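Local coordinates for N-acetyl-beta-D glucosaminidase (Rhizomucor miehei CAU432, PDB 4ZM6), which probably removes terminal N-acetylhexosamine units from glycans and also carries a GCN5-related region that binds acetyl-CoA and acetylates glucosamine, at residues Y95-M100 with E366-V371; N413-S418 with P504-A509; A478-P483 with L496-Y501. One frame throughout, in Å; residues are numbered along the deposited sequence.

The three contacts cluster where the glycoside hydrolase family 3 N-terminal region meets a domain built on a mixed six-stranded sheet; their centres lie 11 to 13 Å apart. Contact 1 comes first along the chain and joins residues 95-100 of the N-terminal region to residues 366-371, on helix 357-368. Contact 2 then packs helix 413-422 on helix 503-513, and contact 3, the pairing of strands 475-479 and 494-497, falls between its two segments in sequence. Strand 494-497 runs on through E500, whose carboxylate reaches contact 1, into helix 503-513. That helix touches both other contacts, so the segment after strand 494-497 links the sheet domain to the N-terminal region.

Contact 1: residues Y95-M100 with E366-V371; sequences YLPGNM and ELYDRV
P97 lays its ring over one face of the Y368 ring, with CG 4.0 Å from the ring centroid and 14° off the normal, a CH-pi contact displaced toward the rim. The neighbouring CD comes to 3.6 Å from Y368 CE2. The same phenol is met in its plane by a backbone oxygen, Y95 O, which stands 3.5 Å from Y368 CE2. Its hydroxyl arrives beside the L96-P97 peptide: Y368 OH is 3.1 Å from P97 N, which has no hydrogen to give, and the hydroxyl is instead hydrogen-bonded to E500 OE1. The other oxygen of that carboxylate takes the amide of G98, the N-cap of helix 99-105, so E500 ties the tyrosine to the start of this helix. This is an interdomain join: the loop leading into helix 99-105 belongs to the family 3 N-terminal region, and Y368 belongs to helix 357-368, a few residues before strand 373-377 of the six-stranded sheet. L367 packs on P97 as well, at about a right angle to it, its CB 3.9 Å from P97 CG; its side chain lies about 9 Å from the bound acetyl coenzyme A. A type I turn from Y368 to V371 brings the valine round, but more loosely, V371 CG2 staying 4.4 Å from P97 CG. Toward solvent the packing thins. Y95, partly exposed, leads its ring away from 366-371, its side chain touching P503 and P504, while the partly exposed D369, which does not touch 95-100, forms a salt bridge with R511.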
# COMPACT_ATOMS: atom_id res chain seq x y z
N TYR A 95 33.81 -0.09 12.25
CA TYR A 95 33.04 -1.16 11.61
C TYR A 95 31.61 -1.12 12.13
O TYR A 95 31.36 -1.40 13.31
CB TYR A 95 33.64 -2.55 11.91
CG TYR A 95 34.92 -2.86 11.18
CD1 TYR A 95 34.90 -3.22 9.84
CD2 TYR A 95 36.15 -2.81 11.83
CE1 TYR A 95 36.07 -3.51 9.16
CE2 TYR A 95 37.33 -3.09 11.15
CZ TYR A 95 37.28 -3.45 9.82
OH TYR A 95 38.44 -3.73 9.13
N LEU A 96 30.67 -0.75 11.27
CA LEU A 96 29.25 -0.84 11.62
C LEU A 96 28.55 -1.75 10.61
O LEU A 96 28.99 -1.87 9.47
CB LEU A 96 28.61 0.55 11.64
CG LEU A 96 29.17 1.51 12.69
CD1 LEU A 96 28.81 2.95 12.35
CD2 LEU A 96 28.69 1.15 14.09
N PRO A 97 27.46 -2.41 11.04
CA PRO A 97 26.77 -3.41 10.22
C PRO A 97 26.46 -2.97 8.79
O PRO A 97 25.90 -1.90 8.58
CB PRO A 97 25.47 -3.66 10.98
CG PRO A 97 25.82 -3.38 12.40
CD PRO A 97 26.81 -2.25 12.36
N GLY A 98 26.85 -3.80 7.82
CA GLY A 98 26.48 -3.61 6.42
C GLY A 98 25.05 -4.01 6.17
O GLY A 98 24.33 -4.40 7.09
N ASN A 99 24.63 -3.93 4.92
CA ASN A 99 23.21 -4.00 4.60
C ASN A 99 22.46 -5.25 5.09
O ASN A 99 21.60 -5.13 5.96
CB ASN A 99 22.97 -3.74 3.11
CG ASN A 99 22.95 -2.25 2.76
OD1 ASN A 99 23.48 -1.41 3.50
ND2 ASN A 99 22.33 -1.91 1.64
N MET A 100 22.77 -6.44 4.59
CA MET A 100 22.00 -7.62 4.99
C MET A 100 22.09 -7.87 6.50
O MET A 100 21.15 -8.38 7.11
CB MET A 100 22.39 -8.88 4.22
CG MET A 100 21.36 -10.00 4.34
SD MET A 100 21.61 -11.40 3.23
CE MET A 100 21.35 -10.63 1.64
N GLU A 366 27.08 -2.93 20.52
CA GLU A 366 25.66 -3.06 20.84
C GLU A 366 24.86 -3.64 19.68
O GLU A 366 24.01 -4.51 19.89
CB GLU A 366 25.07 -1.70 21.25
CG GLU A 366 25.46 -1.27 22.66
CD GLU A 366 25.15 0.19 22.96
OE1 GLU A 366 24.82 0.97 22.04
OE2 GLU A 366 25.24 0.56 24.15
N LEU A 367 25.12 -3.16 18.47
CA LEU A 367 24.38 -3.63 17.30
C LEU A 367 24.75 -5.06 16.93
O LEU A 367 23.86 -5.89 16.76
CB LEU A 367 24.59 -2.72 16.09
CG LEU A 367 23.95 -1.33 16.16
CD1 LEU A 367 24.07 -0.64 14.81
CD2 LEU A 367 22.49 -1.40 16.60
N TYR A 368 26.05 -5.34 16.83
CA TYR A 368 26.50 -6.64 16.33
C TYR A 368 26.03 -7.82 17.19
O TYR A 368 25.89 -8.92 16.67
CB TYR A 368 28.02 -6.68 16.14
CG TYR A 368 28.48 -6.10 14.81
CD1 TYR A 368 28.25 -6.78 13.62
CD2 TYR A 368 29.13 -4.87 14.75
CE1 TYR A 368 28.67 -6.26 12.40
CE2 TYR A 368 29.55 -4.34 13.54
CZ TYR A 368 29.31 -5.04 12.37
OH TYR A 368 29.73 -4.52 11.16
N ASP A 369 25.76 -7.59 18.47
CA ASP A 369 25.16 -8.63 19.33
C ASP A 369 23.75 -9.03 18.90
O ASP A 369 23.23 -10.07 19.33
CB ASP A 369 25.11 -8.17 20.79
CG ASP A 369 26.47 -8.13 21.45
OD1 ASP A 369 27.46 -8.58 20.84
OD2 ASP A 369 26.55 -7.65 22.60
N ARG A 370 23.12 -8.20 18.07
CA ARG A 370 21.77 -8.44 17.57
C ARG A 370 21.76 -8.87 16.10
O ARG A 370 20.70 -8.93 15.48
CB ARG A 370 20.93 -7.16 17.73
CG ARG A 370 20.96 -6.52 19.12
CD ARG A 370 20.41 -5.10 19.12
NE ARG A 370 19.02 -5.01 18.64
CZ ARG A 370 18.42 -3.89 18.24
NH1 ARG A 370 19.08 -2.73 18.21
NH2 ARG A 370 17.16 -3.93 17.83
N VAL A 371 22.94 -9.17 15.53
CA VAL A 371 23.07 -9.45 14.09
C VAL A 371 23.06 -10.94 13.71
O VAL A 371 22.17 -11.38 12.99
CB VAL A 371 24.32 -8.76 13.49
CG1 VAL A 371 24.66 -9.31 12.12
CG2 VAL A 371 24.09 -7.25 13.41

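Contact 2: residues N413-S418 with P504-A509; sequences NSFHAS and PAHEAA
S414 makes the first link, its OG 2.7 Å from H506 ND1 in a hydrogen bond in which either atom could be the donor. The hydroxyl sits between the backbone N and the carbonyl carbon (chi1 49°), a setting that delivers it to the imidazole edge, close to the ring plane; P411 O is a further, weak partner. One residue on, F415 occupies a face of the same imidazole: its CB lies 4.2 Å from the H506 ring centroid, and F415 CD2 reaches 3.6 Å from H506 CD2. The two rings meet obliquely, their planes at 52°. The serine holds H506 at its edge and the phenylalanine from above, which probably limits rotation of the H506 ring. Farther along the phenyl ring, F415 CE2 touches A509 CB at 4.4 Å. The next turn of the helix brings S418, which donates from OG to E507 OE2 over 2.6 Å, nearly in line with the carboxylate C-O bond. E507 bends back to receive it and keeps OE1 for a salt bridge with R422. The axes of segments 413-418 and 504-509 approach to 8.3 Å, crossing at -39° and running in broadly the same direction. Helix 413-422 joins strands 392-397 and 426-431, and F415 stacks on F394 of the former; helix 503-513 follows strand 494-497 and rests its A505 and A508 against Y368 of helix 357-368.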
# COMPACT_ATOMS: atom_id res chain seq x y z
N ASN A 413 40.96 -14.63 10.59
CA ASN A 413 41.83 -14.45 11.75
C ASN A 413 41.15 -13.79 12.94
O ASN A 413 41.47 -14.10 14.09
CB ASN A 413 43.05 -13.59 11.39
CG ASN A 413 44.08 -14.35 10.59
OD1 ASN A 413 43.90 -15.52 10.26
ND2 ASN A 413 45.17 -13.67 10.27
N SER A 414 40.27 -12.83 12.66
CA SER A 414 39.48 -12.20 13.72
C SER A 414 38.59 -13.25 14.39
O SER A 414 38.46 -13.27 15.61
CB SER A 414 38.64 -11.05 13.17
OG SER A 414 37.93 -11.43 12.00
N PHE A 415 38.00 -14.13 13.59
CA PHE A 415 37.26 -15.27 14.12
C PHE A 415 38.19 -16.01 15.09
O PHE A 415 37.81 -16.26 16.23
CB PHE A 415 36.79 -16.19 12.99
CG PHE A 415 35.52 -16.95 13.29
CD1 PHE A 415 35.49 -17.92 14.28
CD2 PHE A 415 34.37 -16.72 12.55
CE1 PHE A 415 34.33 -18.63 14.54
CE2 PHE A 415 33.21 -17.42 12.81
CZ PHE A 415 33.18 -18.38 13.80
N HIS A 416 39.39 -16.32 14.63
CA HIS A 416 40.40 -17.02 15.43
C HIS A 416 40.68 -16.30 16.74
O HIS A 416 40.62 -16.91 17.80
CB HIS A 416 41.71 -17.18 14.64
CG HIS A 416 42.83 -17.78 15.44
ND1 HIS A 416 42.76 -19.05 15.99
CD2 HIS A 416 44.05 -17.29 15.77
CE1 HIS A 416 43.88 -19.31 16.63
NE2 HIS A 416 44.68 -18.26 16.51
N ALA A 417 40.96 -15.01 16.65
CA ALA A 417 41.16 -14.17 17.84
C ALA A 417 40.02 -14.29 18.84
O ALA A 417 40.24 -14.46 20.04
CB ALA A 417 41.33 -12.72 17.42
N SER A 418 38.81 -14.22 18.34
CA SER A 418 37.67 -14.22 19.20
C SER A 418 37.45 -15.55 19.83
O SER A 418 36.91 -15.64 20.89
CB SER A 418 36.44 -13.78 18.43
OG SER A 418 36.50 -12.41 18.12
N PRO A 504 34.03 -7.45 14.18
CA PRO A 504 32.93 -7.50 15.15
C PRO A 504 31.81 -8.51 14.82
O PRO A 504 31.16 -9.01 15.73
CB PRO A 504 32.40 -6.07 15.16
CG PRO A 504 32.89 -5.44 13.91
CD PRO A 504 34.19 -6.11 13.59
N ALA A 505 31.59 -8.79 13.54
CA ALA A 505 30.62 -9.81 13.15
C ALA A 505 31.11 -11.20 13.58
O ALA A 505 30.31 -12.04 14.01
CB ALA A 505 30.36 -9.77 11.66
N HIS A 506 32.41 -11.42 13.48
CA HIS A 506 33.02 -12.65 13.99
C HIS A 506 33.00 -12.70 15.52
O HIS A 506 32.74 -13.75 16.11
CB HIS A 506 34.46 -12.81 13.48
CG HIS A 506 34.55 -13.06 12.00
ND1 HIS A 506 35.69 -12.78 11.27
CD2 HIS A 506 33.65 -13.55 11.12
CE1 HIS A 506 35.48 -13.10 10.00
NE2 HIS A 506 34.25 -13.57 9.89
N GLU A 507 33.25 -11.57 16.18
CA GLU A 507 33.18 -11.53 17.63
C GLU A 507 31.78 -11.96 18.07
O GLU A 507 31.63 -12.90 18.83
CB GLU A 507 33.54 -10.13 18.16
CG GLU A 507 33.28 -9.90 19.64
CD GLU A 507 34.09 -10.79 20.57
OE1 GLU A 507 33.81 -10.79 21.79
OE2 GLU A 507 35.02 -11.48 20.09
N ALA A 508 30.76 -11.28 17.54
CA ALA A 508 29.37 -11.62 17.85
C ALA A 508 29.02 -13.07 17.51
O ALA A 508 28.26 -13.72 18.23
CB ALA A 508 28.44 -10.69 17.10
N ALA A 509 29.56 -13.58 16.42
CA ALA A 509 29.33 -14.97 16.03
C ALA A 509 29.91 -15.96 17.04
O ALA A 509 29.30 -17.00 17.33
CB ALA A 509 29.90 -15.24 14.64

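Contact 3: residues A478-P483 with L496-Y501; sequences AAVMNP and LVTYEY
Two neighbouring parallel strands, 475-479 and 494-497, end side by side here in the mixed six-stranded sheet. A479 N donates to L496 O (3.1 Å, 161° at the hydrogen), and A479 O in turn accepts from T498 N at 3.2 Å, so A479 bonds to the residues flanking V497, as parallel pairing requires. On one face A478 CB meets L496 CD2 at 3.8 Å; the other carries A479 and V497. Beyond the last pair the regular bonding stops although the chains stay close, and a water takes over: it donates to A479 O and M481 O and accepts from Y499 N. These loops lie at the C-terminal ends of the parallel strands and lead, on the 496-501 side, straight into helix 503-513. P483 packs against the facing segment, its CB 3.7 Å from V497 CG1 and 4.1 Å from Y499 CE1. T498, side by side with V480, sets its OG1 against V480 CA and CB and closes a local bond from OG1 to E500 O (2.7 Å), reaching the oxygen from above the carbonyl plane. At the far end V480 CG2 touches Y501 CB, and M481, bent at chi3, runs along the rim of the Y501 ring in a Met-aromatic contact, SD 5.1 Å from the centroid and 88° off the normal.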
# COMPACT_ATOMS: atom_id res chain seq x y z
N ALA A 478 29.74 -21.92 10.43
CA ALA A 478 29.46 -20.48 10.39
C ALA A 478 29.81 -19.92 9.01
O ALA A 478 30.99 -19.87 8.65
CB ALA A 478 30.26 -19.76 11.46
N ALA A 479 28.79 -19.50 8.26
CA ALA A 479 28.98 -18.83 6.97
C ALA A 479 29.06 -17.31 7.17
O ALA A 479 28.14 -16.70 7.71
CB ALA A 479 27.86 -19.18 6.02
N VAL A 480 30.15 -16.71 6.71
CA VAL A 480 30.44 -15.32 7.05
C VAL A 480 30.27 -14.35 5.87
O VAL A 480 30.39 -13.14 6.06
CB VAL A 480 31.84 -15.17 7.69
CG1 VAL A 480 31.94 -16.08 8.90
CG2 VAL A 480 32.95 -15.50 6.70
N MET A 481 30.02 -14.86 4.68
CA MET A 481 29.68 -14.01 3.54
C MET A 481 28.17 -14.11 3.27
O MET A 481 27.38 -13.63 4.08
CB MET A 481 30.57 -14.32 2.34
CG MET A 481 32.02 -13.94 2.60
SD MET A 481 33.14 -14.14 1.21
CE MET A 481 32.76 -12.68 0.24
N ASN A 482 27.75 -14.74 2.17
CA ASN A 482 26.33 -14.93 1.95
C ASN A 482 25.79 -16.03 2.86
O ASN A 482 26.47 -17.02 3.11
CB ASN A 482 26.04 -15.29 0.49
CG ASN A 482 26.39 -14.17 -0.47
OD1 ASN A 482 26.53 -13.01 -0.07
ND2 ASN A 482 26.52 -14.51 -1.74
N PRO A 483 24.55 -15.87 3.35
CA PRO A 483 23.94 -16.86 4.25
C PRO A 483 23.38 -18.12 3.58
O PRO A 483 22.90 -19.02 4.28
CB PRO A 483 22.80 -16.06 4.89
CG PRO A 483 22.39 -15.11 3.83
CD PRO A 483 23.68 -14.69 3.18
N LEU A 496 24.96 -21.39 11.36
CA LEU A 496 24.65 -19.99 11.67
C LEU A 496 25.24 -19.06 10.62
O LEU A 496 26.05 -19.49 9.80
CB LEU A 496 25.17 -19.59 13.07
CG LEU A 496 26.69 -19.46 13.27
CD1 LEU A 496 27.00 -18.43 14.34
CD2 LEU A 496 27.33 -20.80 13.62
N VAL A 497 24.83 -17.80 10.63
CA VAL A 497 25.24 -16.84 9.61
C VAL A 497 25.56 -15.49 10.25
O VAL A 497 24.90 -15.08 11.21
CB VAL A 497 24.17 -16.69 8.51
CG1 VAL A 497 24.04 -17.99 7.73
CG2 VAL A 497 22.82 -16.28 9.09
N THR A 498 26.59 -14.82 9.72
CA THR A 498 27.05 -13.55 10.27
C THR A 498 26.85 -12.40 9.30
O THR A 498 27.06 -11.24 9.67
CB THR A 498 28.54 -13.61 10.66
OG1 THR A 498 29.37 -13.49 9.49
CG2 THR A 498 28.86 -14.93 11.38
N TYR A 499 26.47 -12.71 8.06
CA TYR A 499 26.17 -11.71 7.03
C TYR A 499 27.36 -10.81 6.63
O TYR A 499 27.20 -9.93 5.78
CB TYR A 499 24.98 -10.83 7.46
CG TYR A 499 23.76 -11.60 7.91
CD1 TYR A 499 22.94 -12.24 6.98
CD2 TYR A 499 23.43 -11.70 9.25
CE1 TYR A 499 21.82 -12.95 7.38
CE2 TYR A 499 22.31 -12.42 9.67
CZ TYR A 499 21.51 -13.04 8.72
OH TYR A 499 20.39 -13.74 9.12
N GLU A 500 28.53 -11.02 7.23
CA GLU A 500 29.75 -10.28 6.86
C GLU A 500 30.94 -10.81 7.65
O GLU A 500 30.77 -11.34 8.75
CB GLU A 500 29.59 -8.77 7.10
CG GLU A 500 29.34 -8.37 8.54
CD GLU A 500 29.05 -6.89 8.68
OE1 GLU A 500 29.91 -6.17 9.23
OE2 GLU A 500 27.97 -6.45 8.22
N TYR A 501 32.13 -10.65 7.09
CA TYR A 501 33.35 -11.20 7.69
C TYR A 501 34.17 -10.17 8.45
O TYR A 501 35.38 -10.35 8.65
CB TYR A 501 34.21 -11.92 6.64
CG TYR A 501 34.51 -11.13 5.39
CD1 TYR A 501 35.08 -9.87 5.45
CD2 TYR A 501 34.22 -11.66 4.14
CE1 TYR A 501 35.36 -9.15 4.29
CE2 TYR A 501 34.49 -10.95 2.98
CZ TYR A 501 35.06 -9.70 3.07
OH TYR A 501 35.33 -8.99 1.92
O HOH W 1 26.30 -14.99 6.11